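TRAP dicarboxylate transporter-DctP subunit (Desulfovibrio desulfuricans subsp. desulfuricans, PDB 4NHB) binds sn-glycerol-3-phosphate and probably serves as the periplasmic solute-binding component of a TRAP transporter. Local coordinates at residues A[199-203]-A[204-208]; A[267-270]-A[271-275]. One frame throughout, in Å; residues are numbered along the deposited sequence.

Contact 1: A[199-203]-A[204-208]; sequences GALDQ and GVIDG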
ATOM      1  N   GLY A 199      -6.835  -9.187 -15.964  1.00 13.61           N
ATOM      2  CA  GLY A 199      -7.422 -10.382 -16.563  1.00 22.68           C
ATOM      3  C   GLY A 199      -8.710 -10.822 -15.854  1.00 23.08           C
ATOM      4  O   GLY A 199      -9.673 -11.270 -16.497  1.00 19.68           O
ATOM      5  N   ALA A 200      -8.753 -10.695 -14.524  1.00 16.56           N
ATOM      6  CA  ALA A 200      -9.897 -11.200 -13.775  1.00 16.40           C
ATOM      7  C   ALA A 200     -11.132 -10.381 -14.136  1.00 23.38           C
ATOM      8  O   ALA A 200     -12.233 -10.921 -14.365  1.00 16.61           O
ATOM      9  CB  ALA A 200      -9.623 -11.134 -12.302  1.00 21.47           C
ATOM     10  N   LEU A 201     -10.943  -9.068 -14.188  1.00 15.31           N
ATOM     11  CA  LEU A 201     -11.977  -8.171 -14.692  1.00 19.11           C
ATOM     12  C   LEU A 201     -12.404  -8.549 -16.098  1.00 15.59           C
ATOM     13  O   LEU A 201     -13.605  -8.755 -16.358  1.00 20.95           O
ATOM     14  CB  LEU A 201     -11.475  -6.726 -14.685  1.00 23.62           C
ATOM     15  CG  LEU A 201     -11.477  -6.112 -13.279  1.00 20.82           C
ATOM     16  CD1 LEU A 201     -10.816  -4.743 -13.339  1.00 20.46           C
ATOM     17  CD2 LEU A 201     -12.916  -6.020 -12.701  1.00 16.67           C
ATOM     18  N   ASP A 202     -11.433  -8.649 -17.004  1.00 19.06           N
ATOM     19  CA  ASP A 202     -11.715  -9.002 -18.415  1.00 22.49           C
ATOM     20  C   ASP A 202     -12.416 -10.349 -18.565  1.00 25.07           C
ATOM     21  O   ASP A 202     -13.207 -10.521 -19.498  1.00 21.55           O
ATOM     22  CB  ASP A 202     -10.439  -9.090 -19.264  1.00 22.70           C
ATOM     23  CG  ASP A 202      -9.845  -7.735 -19.595  1.00 27.69           C
ATOM     24  OD1 ASP A 202     -10.535  -6.701 -19.459  1.00 25.82           O
ATOM     25  OD2 ASP A 202      -8.672  -7.724 -20.010  1.00 31.00           O
ATOM     26  N   GLN A 203     -12.098 -11.291 -17.671  1.00 15.82           N
ATOM     27  CA  GLN A 203     -12.650 -12.641 -17.717  1.00 31.01           C
ATOM     28  C   GLN A 203     -14.132 -12.716 -17.294  1.00 30.18           C
ATOM     29  O   GLN A 203     -14.838 -13.618 -17.700  1.00 26.85           O
ATOM     30  CB  GLN A 203     -11.824 -13.592 -16.855  1.00 41.90           C
ATOM     31  CG  GLN A 203     -10.530 -14.084 -17.493  1.00 45.17           C
ATOM     32  CD  GLN A 203      -9.646 -14.845 -16.508  1.00 51.87           C
ATOM     33  OE1 GLN A 203      -9.967 -14.982 -15.315  1.00 52.10           O
ATOM     34  NE2 GLN A 203      -8.522 -15.348 -17.006  1.00 57.07           N
ATOM     35  N   GLY A 204     -14.591 -11.807 -16.446  1.00 35.11           N
ATOM     36  CA  GLY A 204     -16.022 -11.600 -16.277  1.00 45.81           C
ATOM     37  C   GLY A 204     -16.776 -12.396 -15.221  1.00 47.36           C
ATOM     38  O   GLY A 204     -18.014 -12.313 -15.170  1.00 47.62           O
ATOM     39  N   VAL A 205     -16.075 -13.168 -14.389  1.00 49.83           N
ATOM     40  CA  VAL A 205     -16.761 -13.927 -13.328  1.00 49.81           C
ATOM     41  C   VAL A 205     -16.861 -13.092 -12.034  1.00 50.89           C
ATOM     42  O   VAL A 205     -17.957 -13.029 -11.452  1.00 48.07           O
ATOM     43  CB  VAL A 205     -16.155 -15.368 -13.041  1.00 62.44           C
ATOM     44  CG1 VAL A 205     -16.365 -16.386 -14.278  1.00 18.38           C
ATOM     45  CG2 VAL A 205     -14.688 -15.277 -12.584  1.00 60.46           C
ATOM     46  N   ILE A 206     -15.760 -12.446 -11.596  1.00 50.28           N
ATOM     47  CA  ILE A 206     -15.816 -11.548 -10.409  1.00 40.78           C
ATOM     48  C   ILE A 206     -16.659 -10.308 -10.686  1.00 26.23           C
ATOM     49  O   ILE A 206     -16.650  -9.787 -11.806  1.00 21.53           O
ATOM     50  CB  ILE A 206     -14.428 -11.051  -9.894  1.00 33.60           C
ATOM     51  CG1 ILE A 206     -13.808 -10.028 -10.832  1.00 24.10           C
ATOM     52  CG2 ILE A 206     -13.472 -12.217  -9.674  1.00 46.14           C
ATOM     53  CD1 ILE A 206     -12.631  -9.305 -10.242  1.00 24.13           C
ATOM     54  N   ASP A 207     -17.353  -9.824  -9.659  1.00 27.99           N
ATOM     55  CA  ASP A 207     -18.279  -8.695  -9.821  1.00 21.34           C
ATOM     56  C   ASP A 207     -17.673  -7.368  -9.392  1.00 15.28           C
ATOM     57  O   ASP A 207     -18.223  -6.314  -9.711  1.00 14.25           O
ATOM     58  CB  ASP A 207     -19.536  -8.957  -9.013  1.00 20.22           C
ATOM     59  CG  ASP A 207     -20.158 -10.277  -9.376  1.00 32.65           C
ATOM     60  OD1 ASP A 207     -20.356 -10.483 -10.591  1.00 31.21           O
ATOM     61  OD2 ASP A 207     -20.386 -11.108  -8.466  1.00 27.27           O
ATOM     62  N   GLY A 208     -16.550  -7.428  -8.678  1.00 15.31           N
ATOM     63  CA  GLY A 208     -15.867  -6.210  -8.242  1.00 15.21           C
ATOM     64  C   GLY A 208     -14.742  -6.464  -7.248  1.00 13.48           C
ATOM     65  O   GLY A 208     -14.143  -7.543  -7.217  1.00 13.88           O
TER
HETATM   66  O   HOH W   1     -12.892 -13.122 -13.655  1.00 42.12           O
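G204 touches A200 and L201 through its backbone N, ending helix 197-203 in an alpha-L C-cap, a glycine stop just before strand 208-212. Its positive phi of 90° turns the chain out of the helix, and a CB in this conformation would run into the carbonyl O of Q203. G204 N donates to A200 O at 3.3 Å, a bond from the fifth residue back to the first. A weak second bond, more bent at the hydrogen, runs from G204 N to L201 O at 3.2 Å. The direct six-to-one bond of a full Schellman motif is missing: V205 N stands 4.5 Å from A200 O. V205 N donates instead to a water 3.3 Å away; that water also lies beside A200 O, but too close for its bond there to be trusted.

Beyond the cap, the chain turns back so that I206 faces the last turn of the helix. Its CG1 sits between backbone N and carbonyl carbon (chi1 72°), and the extended end of the chain carries CD1 onto the helix. A200 meets it with its methyl and L201 reaches in with one branch, its side chain running at a slant to that of I206. A200 also packs on M192, and L201 on M221 and T225. The side chain of I206 lies about 4 Å from that of R171, a ligand-binding residue, and the backbone of G208 bonds to R171. At the centre of the apolar cluster, I206 CD1 is 4.1 Å from A200 CB and 4.1 Å from L201 CD2.

Contact 2: A[267-270]-A[271-275]; sequences DDVW and AMVAD
D267 and V269 bond to the following turn, A271 to V273, in a local contact within the long helix 252-286 of this TRAP solute-binding fold. The helix is kinked here, consistent with the long kinked helix described for TRAP binding proteins, and it packs against helices 42-57 and 115-122 and strand 146-155. Upstream of the bend the pattern is alpha-helical: A271 N donates to D267 O at 3.2 Å. At the kink, V269 O receives two N-H groups. M272 N donates to V269 O at 2.9 Å, an i to i-3 bond of 3-10 type, from above the carbonyl plane; V273 N adds a weak i to i-4 bond to V269 O at 3.3 Å.

On the buried side, V269 and V273 pack one turn apart, their side chains at an angle, CG1 of V269 lying 4.2 Å from CG2 of V273, and both rest on P147. W270 points away from the next turn into a pocket of L115, A118, R119 and M122, where its NE1 is bonded to A145 O. The acid ends are held outside the contact: D267 OD1 makes salt bridges to K263 and R119, and D268 OD2 bonds to Y53 OH.

M272 folds back along the helix. Its CG lies between the backbone N and the carbonyl carbon (chi1 63°), against V269 O at 3.3 Å, and a bend at chi3 of 72° turns the methyl toward the preceding turn. The thioether thus runs alongside the backbone carbonyls of D268 and V269, with I45 as a further neighbour. At its tip, M272 CE reaches 3.3 Å from D268 O and 4.1 Å from D268 CB.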
ATOM      1  N   ASP A 267       7.559  12.103   1.045  1.00 11.75           N
ATOM      2  CA  ASP A 267       6.939  13.424   1.265  1.00 14.10           C
ATOM      3  C   ASP A 267       6.183  13.924   0.002  1.00  8.80           C
ATOM      4  O   ASP A 267       5.073  14.478   0.100  1.00  8.76           O
ATOM      5  CB  ASP A 267       8.001  14.434   1.762  1.00 18.31           C
ATOM      6  CG  ASP A 267       8.327  14.254   3.263  1.00 31.64           C
ATOM      7  OD1 ASP A 267       7.758  13.357   3.933  1.00 28.55           O
ATOM      8  OD2 ASP A 267       9.168  14.991   3.802  1.00 26.97           O
ATOM      9  N   ASP A 268       6.750  13.684  -1.165  1.00  9.78           N
ATOM     10  CA  ASP A 268       6.133  14.081  -2.432  1.00 12.31           C
ATOM     11  C   ASP A 268       4.823  13.330  -2.649  1.00 10.69           C
ATOM     12  O   ASP A 268       3.822  13.896  -3.074  1.00 13.21           O
ATOM     13  CB  ASP A 268       7.080  13.773  -3.583  1.00 12.09           C
ATOM     14  CG  ASP A 268       8.277  14.747  -3.656  1.00 19.81           C
ATOM     15  OD1 ASP A 268       8.263  15.782  -2.977  1.00 19.50           O
ATOM     16  OD2 ASP A 268       9.225  14.454  -4.395  1.00 23.23           O
ATOM     17  N   VAL A 269       4.841  12.027  -2.359  1.00  9.54           N
ATOM     18  CA  VAL A 269       3.668  11.176  -2.599  1.00  8.75           C
ATOM     19  C   VAL A 269       2.521  11.546  -1.635  1.00  8.65           C
ATOM     20  O   VAL A 269       1.326  11.626  -2.051  1.00  8.62           O
ATOM     21  CB  VAL A 269       4.009   9.702  -2.455  1.00  8.73           C
ATOM     22  CG1 VAL A 269       2.755   8.869  -2.560  1.00  8.66           C
ATOM     23  CG2 VAL A 269       5.068   9.258  -3.503  1.00  9.06           C
ATOM     24  N   TRP A 270       2.858  11.750  -0.352  1.00 11.42           N
ATOM     25  CA  TRP A 270       1.833  12.184   0.646  1.00 12.05           C
ATOM     26  C   TRP A 270       1.124  13.411   0.106  1.00 19.28           C
ATOM     27  O   TRP A 270      -0.076  13.587   0.273  1.00 17.71           O
ATOM     28  CB  TRP A 270       2.431  12.582   2.000  1.00 10.07           C
ATOM     29  CG  TRP A 270       2.750  11.440   2.866  1.00 18.11           C
ATOM     30  CD1 TRP A 270       3.986  10.927   3.112  1.00  8.52           C
ATOM     31  CD2 TRP A 270       1.827  10.659   3.621  1.00 12.98           C
ATOM     32  NE1 TRP A 270       3.896   9.845   3.966  1.00 14.17           N
ATOM     33  CE2 TRP A 270       2.577   9.659   4.297  1.00 14.05           C
ATOM     34  CE3 TRP A 270       0.443  10.690   3.784  1.00 14.72           C
ATOM     35  CZ2 TRP A 270       1.982   8.700   5.110  1.00  8.30           C
ATOM     36  CZ3 TRP A 270      -0.144   9.746   4.600  1.00 13.39           C
ATOM     37  CH2 TRP A 270       0.629   8.756   5.257  1.00 10.61           C
ATOM     38  N   ALA A 271       1.913  14.285  -0.509  1.00 16.03           N
ATOM     39  CA  ALA A 271       1.388  15.548  -1.011  1.00 20.81           C
ATOM     40  C   ALA A 271       0.644  15.457  -2.332  1.00 21.09           C
ATOM     41  O   ALA A 271       0.021  16.435  -2.703  1.00 24.52           O
ATOM     42  CB  ALA A 271       2.499  16.584  -1.096  1.00 16.88           C
ATOM     43  N   MET A 272       0.667  14.318  -3.045  1.00 15.92           N
ATOM     44  CA  MET A 272      -0.045  14.254  -4.315  1.00 24.63           C
ATOM     45  C   MET A 272      -1.308  13.398  -4.344  1.00 23.38           C
ATOM     46  O   MET A 272      -2.076  13.504  -5.262  1.00 16.57           O
ATOM     47  CB  MET A 272       0.872  13.781  -5.437  1.00 31.76           C
ATOM     48  CG  MET A 272       1.408  12.413  -5.268  1.00 33.62           C
ATOM     49  SD  MET A 272       2.579  11.991  -6.571  1.00 29.73           S
ATOM     50  CE  MET A 272       4.009  12.978  -6.196  1.00 35.33           C
ATOM     51  N   VAL A 273      -1.531  12.570  -3.343  1.00 13.40           N
ATOM     52  CA  VAL A 273      -2.624  11.623  -3.400  1.00 15.13           C
ATOM     53  C   VAL A 273      -3.971  12.320  -3.255  1.00 10.12           C
ATOM     54  O   VAL A 273      -4.869  12.060  -4.006  1.00 13.23           O
ATOM     55  CB  VAL A 273      -2.468  10.532  -2.326  1.00 17.94           C
ATOM     56  CG1 VAL A 273      -3.755   9.720  -2.201  1.00 13.47           C
ATOM     57  CG2 VAL A 273      -1.324   9.644  -2.678  1.00 12.26           C
ATOM     58  N   ALA A 274      -4.107  13.232  -2.297  1.00 20.55           N
ATOM     59  CA  ALA A 274      -5.372  13.955  -2.136  1.00 24.04           C
ATOM     60  C   ALA A 274      -5.866  14.618  -3.433  1.00 18.25           C
ATOM     61  O   ALA A 274      -7.024  14.454  -3.804  1.00 11.88           O
ATOM     62  CB  ALA A 274      -5.243  14.999  -1.067  1.00 27.94           C
ATOM     63  N   ASP A 275      -4.993  15.378  -4.087  1.00 18.17           N
ATOM     64  CA  ASP A 275      -5.345  16.085  -5.327  1.00 14.79           C
ATOM     65  C   ASP A 275      -5.733  15.093  -6.391  1.00  9.83           C
ATOM     66  O   ASP A 275      -6.642  15.323  -7.175  1.00 15.70           O
ATOM     67  CB  ASP A 275      -4.173  16.892  -5.855  1.00 19.59           C
ATOM     68  CG  ASP A 275      -3.900  18.140  -5.022  1.00 31.23           C
ATOM     69  OD1 ASP A 275      -4.836  18.630  -4.347  1.00 29.50           O
ATOM     70  OD2 ASP A 275      -2.743  18.612  -5.039  1.00 35.04           O
TER

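From the N terminus, contact 1 comes first: it closes the short turn that leads helix 197-203 into strand 208-212, which pairs antiparallel with strand 146-155. Strand 235-243, another neighbour of 146-155, follows before the chain enters helix 252-286, where contact 2 opens. The contacts are in series, neither nesting nor crossing, with centres about 30 Å apart and nearest atoms about 20 Å apart. Strand 146-155 connects them indirectly, since side chains of contact 2 pack on it. Contact 1 adjoins the pocket through I206, next to R171; contact 2 lies farther back, V269 about 8 Å from H238, side chain to side chain.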